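Local coordinates for protein sensor histidine kinase PdtaS (Mycobacterium tuberculosis, PDB 2YKF) that probably senses c-di-GMP in starved mycobacteria and autophosphorylates on histidine to signal to PdtaR, its GAF and PAS-like sensor modules forming this construct, at residues A[182-187]-A[193-198]; A[265-270]-A[275-280]; A[200-205]-A[258-263]; A[216-221]-A[232-237]. One frame throughout, in Å; residues are numbered along the deposited sequence.

Contact 1: residues A[182-187]-A[193-198]; sequences GFIRLD and SYASPN
F183 and S196 are tied tightly by two bonds where the strand gives way to the helix. The amide N of S196 gives a hydrogen bond of 2.8 Å to F183 O, and F183 N returns one of 2.9 Å to S196 OG. The serine hydroxyl can reach because chi1 (67°) sets OG between its own backbone N and carbonyl carbon. Serine suits the place twice over, since the same OG also accepts from A199 N and so caps helix 197-205. G182 lies beside it, with CA 3.6 Å from S196 OG; at its backbone angles a CB would collide with the preceding carbonyl oxygen.

On one face of the sheet F183 and Y194 meet at their ring edges, CD2 of F183 to CD2 of Y194 at 3.9 Å, their side chains crossing at about a right angle. Helix 143-161 takes up both rings, Y148 standing edge-to-face with F183. On the other face I184 CG1 touches A195 CB at 4.2 Å, and L212 packs on the small alanine from beyond the two strands.

Toward the exposed S193 the pairing is looser. R185 N still binds Y194 O at 2.7 Å, but R185 O takes S193 N at 2.9 Å and, weakly, Y194 N at 3.4 Å. Two residues facing one make a classic beta bulge in an antiparallel hairpin, and strands 183-186 and 192-195 joined in this way are the opening pair of a PAS fold.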
loop_
_atom_site.group_PDB
_atom_site.type_symbol
_atom_site.label_atom_id
_atom_site.label_comp_id
_atom_site.label_asym_id
_atom_site.label_seq_id
_atom_site.Cartn_x
_atom_site.Cartn_y
_atom_site.Cartn_z
ATOM N N GLY A 182 6.999 -2.979 -5.179
ATOM C CA GLY A 182 8.031 -3.456 -6.111
ATOM C C GLY A 182 7.286 -3.932 -7.381
ATOM O O GLY A 182 6.331 -4.704 -7.291
ATOM N N PHE A 183 7.722 -3.466 -8.528
ATOM C CA PHE A 183 6.983 -3.742 -9.766
ATOM C C PHE A 183 7.979 -4.137 -10.819
ATOM O O PHE A 183 9.021 -3.432 -10.976
ATOM C CB PHE A 183 6.281 -2.471 -10.251
ATOM C CG PHE A 183 5.579 -2.648 -11.580
ATOM C CD1 PHE A 183 4.388 -3.264 -11.643
ATOM C CD2 PHE A 183 6.208 -2.275 -12.771
ATOM C CE1 PHE A 183 3.705 -3.429 -12.903
ATOM C CE2 PHE A 183 5.587 -2.460 -13.995
ATOM C CZ PHE A 183 4.340 -3.042 -14.066
ATOM N N ILE A 184 7.690 -5.233 -11.543
ATOM C CA ILE A 184 8.567 -5.741 -12.650
ATOM C C ILE A 184 7.683 -6.022 -13.873
ATOM O O ILE A 184 6.612 -6.619 -13.723
ATOM C CB ILE A 184 9.195 -7.078 -12.249
ATOM C CG1 ILE A 184 10.338 -6.851 -11.251
ATOM C CG2 ILE A 184 9.809 -7.846 -13.464
ATOM C CD1 ILE A 184 10.784 -8.100 -10.470
ATOM N N ARG A 185 8.086 -5.548 -15.056
ATOM C CA ARG A 185 7.368 -5.887 -16.271
ATOM C C ARG A 185 8.230 -6.890 -17.039
ATOM O O ARG A 185 9.412 -6.634 -17.277
ATOM C CB ARG A 185 7.057 -4.640 -17.099
ATOM C CG ARG A 185 6.363 -4.915 -18.427
ATOM C CD ARG A 185 4.975 -5.449 -18.223
ATOM N NE ARG A 185 4.655 -6.448 -19.243
ATOM C CZ ARG A 185 4.189 -6.165 -20.453
ATOM N NH1 ARG A 185 3.958 -4.906 -20.801
ATOM N NH2 ARG A 185 3.927 -7.144 -21.307
ATOM N N LEU A 186 7.638 -8.050 -17.377
ATOM C CA LEU A 186 8.369 -9.054 -18.199
ATOM C C LEU A 186 7.799 -9.027 -19.617
ATOM O O LEU A 186 6.617 -8.920 -19.780
ATOM C CB LEU A 186 8.154 -10.476 -17.679
ATOM C CG LEU A 186 8.622 -10.893 -16.310
ATOM C CD1 LEU A 186 8.603 -12.456 -16.260
ATOM C CD2 LEU A 186 10.036 -10.341 -16.097
ATOM N N ASP A 187 8.649 -9.130 -20.620
ATOM C CA ASP A 187 8.178 -9.250 -21.981
ATOM C C ASP A 187 7.835 -10.709 -22.275
ATOM O O ASP A 187 8.009 -11.577 -21.400
ATOM C CB ASP A 187 9.244 -8.710 -22.949
ATOM C CG ASP A 187 10.441 -9.642 -23.087
ATOM O OD1 ASP A 187 10.380 -10.846 -22.644
ATOM O OD2 ASP A 187 11.432 -9.168 -23.673
ATOM N N SER A 193 11.725 -6.008 -18.849
ATOM C CA SER A 193 11.782 -4.795 -19.595
ATOM C C SER A 193 11.763 -3.589 -18.689
ATOM O O SER A 193 12.271 -2.516 -19.074
ATOM C CB SER A 193 10.657 -4.767 -20.626
ATOM O OG SER A 193 9.420 -4.383 -20.025
ATOM N N TYR A 194 11.258 -3.753 -17.439
ATOM C CA TYR A 194 11.338 -2.643 -16.443
ATOM C C TYR A 194 11.252 -3.250 -15.071
ATOM O O TYR A 194 10.427 -4.174 -14.868
ATOM C CB TYR A 194 10.174 -1.608 -16.604
ATOM C CG TYR A 194 10.214 -0.567 -15.502
ATOM C CD1 TYR A 194 11.153 0.473 -15.550
ATOM C CD2 TYR A 194 9.419 -0.708 -14.347
ATOM C CE1 TYR A 194 11.249 1.412 -14.536
ATOM C CE2 TYR A 194 9.497 0.208 -13.326
ATOM C CZ TYR A 194 10.407 1.259 -13.418
ATOM O OH TYR A 194 10.509 2.140 -12.407
ATOM N N ALA A 195 12.109 -2.754 -14.166
ATOM C CA ALA A 195 12.067 -3.110 -12.719
ATOM C C ALA A 195 12.164 -1.830 -11.885
ATOM O O ALA A 195 13.075 -0.984 -12.090
ATOM C CB ALA A 195 13.231 -4.088 -12.363
ATOM N N SER A 196 11.200 -1.635 -10.986
ATOM C CA SER A 196 11.162 -0.404 -10.205
ATOM C C SER A 196 12.342 -0.388 -9.210
ATOM O O SER A 196 13.022 -1.441 -8.983
ATOM C CB SER A 196 9.801 -0.298 -9.494
ATOM O OG SER A 196 9.712 -1.330 -8.517
ATOM N N PRO A 197 12.647 0.796 -8.633
ATOM C CA PRO A 197 13.709 0.812 -7.639
ATOM C C PRO A 197 13.457 -0.198 -6.492
ATOM O O PRO A 197 14.393 -0.909 -6.033
ATOM C CB PRO A 197 13.643 2.279 -7.133
ATOM C CG PRO A 197 13.385 3.040 -8.417
ATOM C CD PRO A 197 12.264 2.169 -9.016
ATOM N N ASN A 198 12.214 -0.272 -6.019
ATOM C CA ASN A 198 11.859 -1.216 -4.931
ATOM C C ASN A 198 12.040 -2.652 -5.290
ATOM O O ASN A 198 12.446 -3.497 -4.444
ATOM C CB ASN A 198 10.405 -0.959 -4.445
ATOM C CG ASN A 198 10.377 0.098 -3.372
ATOM O OD1 ASN A 198 11.449 0.536 -2.909
ATOM N ND2 ASN A 198 9.188 0.556 -3.002
#

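Contact 2: residues A[265-270]-A[275-280]; sequences LPLVVA and GAAILI
L265 and L267 both turn CG anti to the carbonyl carbon and beside the backbone N (chi1 -74° and -57°), which brings their branches against strand 275-280. L267 is extended beyond that point, and its CD1 lies 3.9 Å from both A276 C and A277 N, mainly over the backbone, with A277 CB a little farther off. L265 has a less usual second torsion, chi2 96°; its CD1 comes to 4.3 Å from L279 CG, while its CB sits 4.3 Å from A277 CB. An alanine at 277 suits this face because F183 of the neighbouring strand and C151 of helix 143-161 press on it as well. L267 likewise reaches L155 of that helix, which packs on this face of the sheet.

The two segments belong to the closing hairpin of the PAS fold, the long antiparallel strands 258-269 and 272-282, of which the second runs through the middle of the sheet. L265 and A277 form a hydrogen-bonded pair, with A277 N to L265 O at 2.9 Å and L265 N to A277 O at 3.0 Å. P266 stands opposite A276 in the non-hydrogen-bonded pair, a place where a residue owes no amide hydrogen to this partner, so proline is tolerated.

Next along, L267 N binds G275 O at 2.9 Å and almost straight, although the donor is tilted from the carbonyl plane. G275 has a positive phi, at which a CB would strike the carbonyl oxygen before it. A276 points to the proline side, its CB 3.5 Å from L265 O.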
loop_
_atom_site.group_PDB
_atom_site.type_symbol
_atom_site.label_atom_id
_atom_site.label_comp_id
_atom_site.label_asym_id
_atom_site.label_seq_id
_atom_site.Cartn_x
_atom_site.Cartn_y
_atom_site.Cartn_z
ATOM N N LEU A 265 0.963 -11.843 -12.576
ATOM C CA LEU A 265 -0.255 -11.482 -13.336
ATOM C C LEU A 265 0.095 -11.629 -14.797
ATOM O O LEU A 265 0.929 -10.904 -15.294
ATOM C CB LEU A 265 -0.592 -10.000 -13.154
ATOM C CG LEU A 265 -1.168 -9.671 -11.837
ATOM C CD1 LEU A 265 0.080 -9.205 -11.058
ATOM C CD2 LEU A 265 -2.195 -8.528 -12.067
ATOM N N PRO A 266 -0.432 -12.652 -15.456
ATOM C CA PRO A 266 -0.138 -12.785 -16.886
ATOM C C PRO A 266 -0.864 -11.649 -17.659
ATOM O O PRO A 266 -1.954 -11.219 -17.250
ATOM C CB PRO A 266 -0.712 -14.159 -17.234
ATOM C CG PRO A 266 -1.748 -14.445 -16.209
ATOM C CD PRO A 266 -1.332 -13.699 -14.941
ATOM N N LEU A 267 -0.253 -11.109 -18.705
ATOM C CA LEU A 267 -0.933 -10.049 -19.439
ATOM C C LEU A 267 -1.229 -10.549 -20.829
ATOM O O LEU A 267 -0.344 -11.164 -21.464
ATOM C CB LEU A 267 -0.090 -8.818 -19.508
ATOM C CG LEU A 267 0.343 -8.248 -18.139
ATOM C CD1 LEU A 267 1.330 -7.220 -18.403
ATOM C CD2 LEU A 267 -0.829 -7.617 -17.447
ATOM N N VAL A 268 -2.453 -10.285 -21.289
ATOM C CA VAL A 268 -2.979 -10.890 -22.548
ATOM C C VAL A 268 -3.740 -9.827 -23.346
ATOM O O VAL A 268 -4.501 -9.011 -22.772
ATOM C CB VAL A 268 -3.973 -12.042 -22.237
ATOM C CG1 VAL A 268 -4.592 -12.666 -23.534
ATOM C CG2 VAL A 268 -3.298 -13.118 -21.421
ATOM N N VAL A 269 -3.542 -9.883 -24.667
ATOM C CA VAL A 269 -4.296 -9.105 -25.682
ATOM C C VAL A 269 -4.860 -10.053 -26.712
ATOM O O VAL A 269 -4.121 -10.866 -27.313
ATOM C CB VAL A 269 -3.380 -8.168 -26.472
ATOM C CG1 VAL A 269 -4.193 -7.430 -27.572
ATOM C CG2 VAL A 269 -2.648 -7.200 -25.537
ATOM N N ALA A 270 -6.181 -9.999 -26.879
ATOM C CA ALA A 270 -6.850 -10.651 -28.012
ATOM C C ALA A 270 -6.436 -12.124 -28.099
ATOM O O ALA A 270 -6.018 -12.607 -29.155
ATOM C CB ALA A 270 -6.503 -9.880 -29.314
ATOM N N GLY A 275 3.475 -10.969 -22.237
ATOM C CA GLY A 275 4.306 -10.990 -21.053
ATOM C C GLY A 275 3.507 -11.038 -19.743
ATOM O O GLY A 275 2.446 -11.713 -19.635
ATOM N N ALA A 276 4.032 -10.330 -18.728
ATOM C CA ALA A 276 3.530 -10.455 -17.375
ATOM C C ALA A 276 3.956 -9.287 -16.491
ATOM O O ALA A 276 4.939 -8.611 -16.765
ATOM C CB ALA A 276 3.974 -11.807 -16.705
ATOM N N ALA A 277 3.173 -9.052 -15.438
ATOM C CA ALA A 277 3.578 -8.079 -14.388
ATOM C C ALA A 277 3.875 -8.958 -13.196
ATOM O O ALA A 277 3.236 -10.008 -13.021
ATOM C CB ALA A 277 2.433 -7.062 -14.078
ATOM N N ILE A 278 4.869 -8.558 -12.407
ATOM C CA ILE A 278 5.173 -9.207 -11.188
ATOM C C ILE A 278 5.276 -8.135 -10.122
ATOM O O ILE A 278 6.054 -7.165 -10.247
ATOM C CB ILE A 278 6.492 -10.036 -11.289
ATOM C CG1 ILE A 278 6.313 -11.136 -12.380
ATOM C CG2 ILE A 278 6.909 -10.673 -9.924
ATOM C CD1 ILE A 278 7.479 -12.009 -12.528
ATOM N N LEU A 279 4.546 -8.342 -9.041
ATOM C CA LEU A 279 4.692 -7.423 -7.881
ATOM C C LEU A 279 5.495 -8.137 -6.822
ATOM O O LEU A 279 5.388 -9.351 -6.660
ATOM C CB LEU A 279 3.338 -7.049 -7.328
ATOM C CG LEU A 279 2.310 -6.672 -8.409
ATOM C CD1 LEU A 279 1.005 -6.469 -7.652
ATOM C CD2 LEU A 279 2.740 -5.416 -9.080
ATOM N N ILE A 280 6.378 -7.405 -6.173
ATOM C CA ILE A 280 7.246 -8.014 -5.151
ATOM C C ILE A 280 7.301 -7.153 -3.920
ATOM O O ILE A 280 7.296 -5.948 -4.010
ATOM C CB ILE A 280 8.657 -8.331 -5.710
ATOM C CG1 ILE A 280 9.567 -8.983 -4.640
ATOM C CG2 ILE A 280 9.323 -7.106 -6.306
ATOM C CD1 ILE A 280 10.961 -9.368 -5.244
#

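Contact 3: residues A[200-205]-A[258-263]; sequences LSAYHR and ATVLLR
A202 and R205, on one side of helix 197-205, meet V260 and A258 on strand 258-269. In a PAS fold the helices that follow the first two strands lie across the antiparallel sheet, and this contact joins the first of them to the beginning of the penultimate strand.

The orientations differ at the two meeting points. V260 points toward the helix and offers CG1, which stands anti to its own carbonyl carbon (chi1 -64°) and reaches A202 CB at 4.2 Å. The alanine's bond lies across this line instead of pointing into it, so two methyl groups touch in passing. A small residue suits this point because the helix comes near the sheet here, the CA atoms of A202 and V260 being 7.3 Å apart, and A202 also meets I280 of the next strand, a residue that L262 and Y203 touch too.

At the helix end, R205 and A258 point their CB atoms at each other, 4.0 Å apart. The arginine then bends away at chi2 and chi3, contributing only the root of its chain to the strand. Its guanidinium belongs to the dimer interface: it forms a salt bridge with D71 of the second subunit, NH1 adding a bond to S4 of that subunit, while H204 bonds to the same D71. A residue with an apolar stem and a charged end thus serves core and interface together.

No hydrogen bond links the two segments; the helix keeps its own, with R205 N on S201 O at 3.0 Å. A258 CB closes the contact, 3.7 Å from R205 O.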
loop_
_atom_site.group_PDB
_atom_site.type_symbol
_atom_site.label_atom_id
_atom_site.label_comp_id
_atom_site.label_asym_id
_atom_site.label_seq_id
_atom_site.Cartn_x
_atom_site.Cartn_y
_atom_site.Cartn_z
ATOM N N LEU A 200 14.240 -3.740 -7.476
ATOM C CA LEU A 200 15.713 -3.942 -7.538
ATOM C C LEU A 200 16.252 -4.042 -6.099
ATOM O O LEU A 200 17.175 -4.827 -5.817
ATOM C CB LEU A 200 16.408 -2.742 -8.184
ATOM C CG LEU A 200 17.045 -2.710 -9.580
ATOM C CD1 LEU A 200 16.320 -1.712 -10.523
ATOM C CD2 LEU A 200 18.527 -2.315 -9.403
ATOM N N SER A 201 15.737 -3.193 -5.218
ATOM C CA SER A 201 16.067 -3.281 -3.765
ATOM C C SER A 201 15.806 -4.696 -3.205
ATOM O O SER A 201 16.704 -5.311 -2.648
ATOM C CB SER A 201 15.295 -2.194 -2.958
ATOM O OG SER A 201 15.983 -0.986 -3.238
ATOM N N ALA A 202 14.616 -5.222 -3.446
ATOM C CA ALA A 202 14.309 -6.522 -2.965
ATOM C C ALA A 202 15.267 -7.559 -3.557
ATOM O O ALA A 202 15.788 -8.407 -2.831
ATOM C CB ALA A 202 12.833 -6.876 -3.269
ATOM N N TYR A 203 15.500 -7.518 -4.870
ATOM C CA TYR A 203 16.463 -8.512 -5.472
ATOM C C TYR A 203 17.874 -8.361 -4.903
ATOM O O TYR A 203 18.584 -9.363 -4.776
ATOM C CB TYR A 203 16.503 -8.410 -7.020
ATOM C CG TYR A 203 15.477 -9.350 -7.656
ATOM C CD1 TYR A 203 14.085 -9.045 -7.649
ATOM C CD2 TYR A 203 15.876 -10.562 -8.183
ATOM C CE1 TYR A 203 13.135 -9.947 -8.172
ATOM C CE2 TYR A 203 14.916 -11.489 -8.705
ATOM C CZ TYR A 203 13.589 -11.179 -8.709
ATOM O OH TYR A 203 12.700 -12.098 -9.229
ATOM N N HIS A 204 18.309 -7.135 -4.580
ATOM C CA HIS A 204 19.631 -6.992 -3.899
ATOM C C HIS A 204 19.660 -7.650 -2.515
ATOM O O HIS A 204 20.629 -8.345 -2.160
ATOM C CB HIS A 204 20.035 -5.501 -3.721
ATOM C CG HIS A 204 20.329 -4.813 -4.989
ATOM N ND1 HIS A 204 20.194 -3.452 -5.142
ATOM C CD2 HIS A 204 20.748 -5.296 -6.190
ATOM C CE1 HIS A 204 20.484 -3.125 -6.392
ATOM N NE2 HIS A 204 20.830 -4.231 -7.047
ATOM N N ARG A 205 18.604 -7.468 -1.740
ATOM C CA ARG A 205 18.557 -8.095 -0.416
ATOM C C ARG A 205 18.591 -9.595 -0.610
ATOM O O ARG A 205 19.128 -10.308 0.243
ATOM C CB ARG A 205 17.250 -7.716 0.340
ATOM C CG ARG A 205 17.156 -6.225 0.757
ATOM C CD ARG A 205 18.583 -5.790 1.466
ATOM N NE ARG A 205 18.703 -4.586 0.785
ATOM C CZ ARG A 205 19.520 -4.175 -0.134
ATOM N NH1 ARG A 205 20.818 -4.523 -0.328
ATOM N NH2 ARG A 205 19.026 -3.142 -0.655
ATOM N N ALA A 258 16.831 -13.087 2.924
ATOM C CA ALA A 258 15.625 -12.249 2.764
ATOM C C ALA A 258 14.386 -13.121 2.493
ATOM O O ALA A 258 14.528 -14.283 2.168
ATOM C CB ALA A 258 15.836 -11.293 1.579
ATOM N N THR A 259 13.185 -12.584 2.690
ATOM C CA THR A 259 11.937 -13.272 2.360
ATOM C C THR A 259 11.157 -12.262 1.546
ATOM O O THR A 259 10.988 -11.104 1.983
ATOM C CB THR A 259 11.102 -13.622 3.599
ATOM O OG1 THR A 259 11.880 -14.482 4.437
ATOM C CG2 THR A 259 9.730 -14.379 3.195
ATOM N N VAL A 260 10.774 -12.636 0.335
ATOM C CA VAL A 260 9.949 -11.760 -0.464
ATOM C C VAL A 260 8.575 -12.391 -0.730
ATOM O O VAL A 260 8.431 -13.645 -0.727
ATOM C CB VAL A 260 10.619 -11.360 -1.768
ATOM C CG1 VAL A 260 11.858 -10.545 -1.502
ATOM C CG2 VAL A 260 10.977 -12.640 -2.608
ATOM N N LEU A 261 7.566 -11.554 -0.936
ATOM C CA LEU A 261 6.264 -12.052 -1.392
ATOM C C LEU A 261 6.187 -11.656 -2.846
ATOM O O LEU A 261 6.508 -10.535 -3.184
ATOM C CB LEU A 261 5.065 -11.363 -0.700
ATOM C CG LEU A 261 4.771 -11.632 0.751
ATOM C CD1 LEU A 261 3.500 -10.800 1.139
ATOM C CD2 LEU A 261 4.523 -13.106 0.858
ATOM N N LEU A 262 5.750 -12.582 -3.688
ATOM C CA LEU A 262 5.661 -12.327 -5.126
ATOM C C LEU A 262 4.235 -12.521 -5.519
ATOM O O LEU A 262 3.593 -13.487 -5.046
ATOM C CB LEU A 262 6.451 -13.369 -5.921
ATOM C CG LEU A 262 7.942 -13.376 -5.748
ATOM C CD1 LEU A 262 8.501 -14.589 -6.499
ATOM C CD2 LEU A 262 8.484 -12.140 -6.315
ATOM N N ARG A 263 3.749 -11.658 -6.413
ATOM C CA ARG A 263 2.455 -11.875 -7.059
ATOM C C ARG A 263 2.604 -11.708 -8.598
ATOM O O ARG A 263 3.140 -10.688 -9.072
ATOM C CB ARG A 263 1.441 -10.889 -6.535
ATOM C CG ARG A 263 0.128 -11.121 -7.214
ATOM C CD ARG A 263 -0.813 -10.086 -6.914
ATOM N NE ARG A 263 -1.982 -10.223 -7.788
ATOM C CZ ARG A 263 -2.942 -9.327 -7.802
ATOM N NH1 ARG A 263 -2.826 -8.247 -7.016
ATOM N NH2 ARG A 263 -3.994 -9.497 -8.598
#

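Contact 4: residues A[216-221]-A[232-237]; sequences NLIDAT and HEVDEH
I218 carries this contact between two helices, 217-221 and 228-243, of the connecting segment that a PAS fold places between its second and third strands.

The apolar touches come first. The branched isoleucine offers two groups: CD1 reaches V234 CG1 at 4.1 Å and D235 CA at 3.7 Å, lying against the second helix's backbone, while CG2 goes to the aspartate. V234, itself buried, also packs on I225, and a branched apolar residue suits a place with a neighbour for each of these contacts.

The second kind is a methyl against a carboxylate. CG2 of I218 lies 3.5 Å from CG of D235, and the two side chains cross at about a right angle. CG anti to the backbone N (chi1 -176°) sets the carboxylate of D235 beside I218. Its oxygens have other partners: OD2 forms a salt bridge with R222 and OD1 accepts from Q239. These bonds probably fix the plane of the group that the methyl meets.

Hydrogen bonds within 216-221 shape the short helix. N216 is its N-cap, a role asparagine suits, with OD1 accepting from D219 N at 3.0 Å. At the other end T221 OG1 donates to L217 O at 2.8 Å, from 51° out of the carbonyl plane.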
loop_
_atom_site.group_PDB
_atom_site.type_symbol
_atom_site.label_atom_id
_atom_site.label_comp_id
_atom_site.label_asym_id
_atom_site.label_seq_id
_atom_site.Cartn_x
_atom_site.Cartn_y
_atom_site.Cartn_z
ATOM N N ASN A 216 16.809 -12.325 -18.388
ATOM C CA ASN A 216 15.779 -13.287 -18.188
ATOM C C ASN A 216 15.509 -13.415 -16.672
ATOM O O ASN A 216 16.426 -13.620 -15.895
ATOM C CB ASN A 216 16.182 -14.640 -18.817
ATOM C CG ASN A 216 15.126 -15.673 -18.624
ATOM O OD1 ASN A 216 15.059 -16.282 -17.563
ATOM N ND2 ASN A 216 14.213 -15.811 -19.612
ATOM N N LEU A 217 14.262 -13.207 -16.279
ATOM C CA LEU A 217 13.896 -13.140 -14.844
ATOM C C LEU A 217 14.221 -14.430 -14.098
ATOM O O LEU A 217 14.945 -14.417 -13.077
ATOM C CB LEU A 217 12.412 -12.783 -14.671
ATOM C CG LEU A 217 12.047 -12.692 -13.168
ATOM C CD1 LEU A 217 12.595 -11.457 -12.505
ATOM C CD2 LEU A 217 10.600 -12.713 -13.031
ATOM N N ILE A 218 13.731 -15.568 -14.629
ATOM C CA ILE A 218 14.102 -16.871 -14.047
ATOM C C ILE A 218 15.609 -17.078 -13.864
ATOM O O ILE A 218 16.043 -17.504 -12.798
ATOM C CB ILE A 218 13.488 -18.009 -14.816
ATOM C CG1 ILE A 218 11.979 -17.928 -14.644
ATOM C CG2 ILE A 218 14.077 -19.363 -14.363
ATOM C CD1 ILE A 218 11.542 -17.742 -13.098
ATOM N N ASP A 219 16.420 -16.725 -14.872
ATOM C CA ASP A 219 17.883 -16.885 -14.742
ATOM C C ASP A 219 18.541 -16.053 -13.620
ATOM O O ASP A 219 19.507 -16.483 -13.010
ATOM C CB ASP A 219 18.566 -16.608 -16.067
ATOM C CG ASP A 219 18.203 -17.661 -17.125
ATOM O OD1 ASP A 219 17.719 -18.781 -16.728
ATOM O OD2 ASP A 219 18.384 -17.348 -18.338
ATOM N N ALA A 220 18.042 -14.828 -13.415
ATOM C CA ALA A 220 18.420 -13.969 -12.305
ATOM C C ALA A 220 17.887 -14.500 -10.964
ATOM O O ALA A 220 18.528 -14.337 -9.915
ATOM C CB ALA A 220 17.845 -12.592 -12.541
ATOM N N THR A 221 16.704 -15.091 -10.979
ATOM C CA THR A 221 15.992 -15.380 -9.725
ATOM C C THR A 221 16.324 -16.766 -9.185
ATOM O O THR A 221 16.599 -16.940 -7.979
ATOM C CB THR A 221 14.477 -15.240 -9.924
ATOM O OG1 THR A 221 14.226 -13.913 -10.381
ATOM C CG2 THR A 221 13.727 -15.425 -8.590
ATOM N N HIS A 232 12.679 -24.461 -8.254
ATOM C CA HIS A 232 12.124 -25.060 -9.423
ATOM C C HIS A 232 10.659 -24.697 -9.618
ATOM O O HIS A 232 10.229 -24.496 -10.747
ATOM C CB HIS A 232 12.282 -26.586 -9.382
ATOM C CG HIS A 232 11.864 -27.242 -10.657
ATOM N ND1 HIS A 232 12.532 -27.025 -11.852
ATOM C CD2 HIS A 232 10.834 -28.073 -10.943
ATOM C CE1 HIS A 232 11.947 -27.727 -12.812
ATOM N NE2 HIS A 232 10.902 -28.354 -12.293
ATOM N N GLU A 233 9.892 -24.621 -8.532
ATOM C CA GLU A 233 8.482 -24.192 -8.623
ATOM C C GLU A 233 8.321 -22.790 -9.283
ATOM O O GLU A 233 7.448 -22.548 -10.115
ATOM C CB GLU A 233 7.811 -24.188 -7.239
ATOM C CG GLU A 233 7.362 -25.586 -6.730
ATOM C CD GLU A 233 7.141 -25.600 -5.199
ATOM O OE1 GLU A 233 7.458 -24.571 -4.504
ATOM O OE2 GLU A 233 6.671 -26.655 -4.706
ATOM N N VAL A 234 9.172 -21.890 -8.886
ATOM C CA VAL A 234 9.111 -20.540 -9.386
ATOM C C VAL A 234 9.440 -20.506 -10.870
ATOM O O VAL A 234 8.729 -19.883 -11.664
ATOM C CB VAL A 234 10.043 -19.652 -8.563
ATOM C CG1 VAL A 234 10.235 -18.247 -9.273
ATOM C CG2 VAL A 234 9.402 -19.514 -7.225
ATOM N N ASP A 235 10.533 -21.151 -11.227
ATOM C CA ASP A 235 10.926 -21.385 -12.615
ATOM C C ASP A 235 9.750 -21.953 -13.469
ATOM O O ASP A 235 9.333 -21.321 -14.489
ATOM C CB ASP A 235 12.164 -22.330 -12.643
ATOM C CG ASP A 235 12.717 -22.547 -14.083
ATOM O OD1 ASP A 235 11.999 -22.209 -15.063
ATOM O OD2 ASP A 235 13.869 -23.008 -14.223
ATOM N N GLU A 236 9.173 -23.077 -13.053
ATOM C CA GLU A 236 8.004 -23.646 -13.773
ATOM C C GLU A 236 6.786 -22.708 -13.847
ATOM O O GLU A 236 6.117 -22.612 -14.870
ATOM C CB GLU A 236 7.562 -24.990 -13.173
ATOM C CG GLU A 236 8.558 -26.125 -13.555
ATOM C CD GLU A 236 8.684 -26.322 -15.092
ATOM O OE1 GLU A 236 7.633 -26.280 -15.822
ATOM O OE2 GLU A 236 9.837 -26.527 -15.571
ATOM N N HIS A 237 6.482 -22.061 -12.741
ATOM C CA HIS A 237 5.386 -21.095 -12.721
ATOM C C HIS A 237 5.541 -20.048 -13.773
ATOM O O HIS A 237 4.647 -19.843 -14.579
ATOM C CB HIS A 237 5.261 -20.401 -11.377
ATOM C CG HIS A 237 4.230 -19.319 -11.392
ATOM N ND1 HIS A 237 2.891 -19.565 -11.663
ATOM C CD2 HIS A 237 4.353 -17.980 -11.239
ATOM C CE1 HIS A 237 2.229 -18.418 -11.637
ATOM N NE2 HIS A 237 3.096 -17.441 -11.389
#

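Overall arrangement
All four contacts lie in the PAS-like module. Contacts 1 and 2, with centres 11 Å apart, are neighbouring strand pairs of one sheet, stitched where L186 N probably bonds to A276 O (2.8 Å). Contact 3 shares helix 197-205 with contact 1 and strand 258-269 with contact 2; I280 CD1 to A202 CB, 3.7 Å, joins contacts 2 and 3. Contact 4 lies in the chain between the halves of contact 3, centres 14 Å apart, and Y203 OH probably bonds to T221 OG1 at 2.6 Å. Contacts 1 and 3 also reach the second subunit, and a sulfate, probably from crystallisation, lies about 6 Å from the side chain of N198.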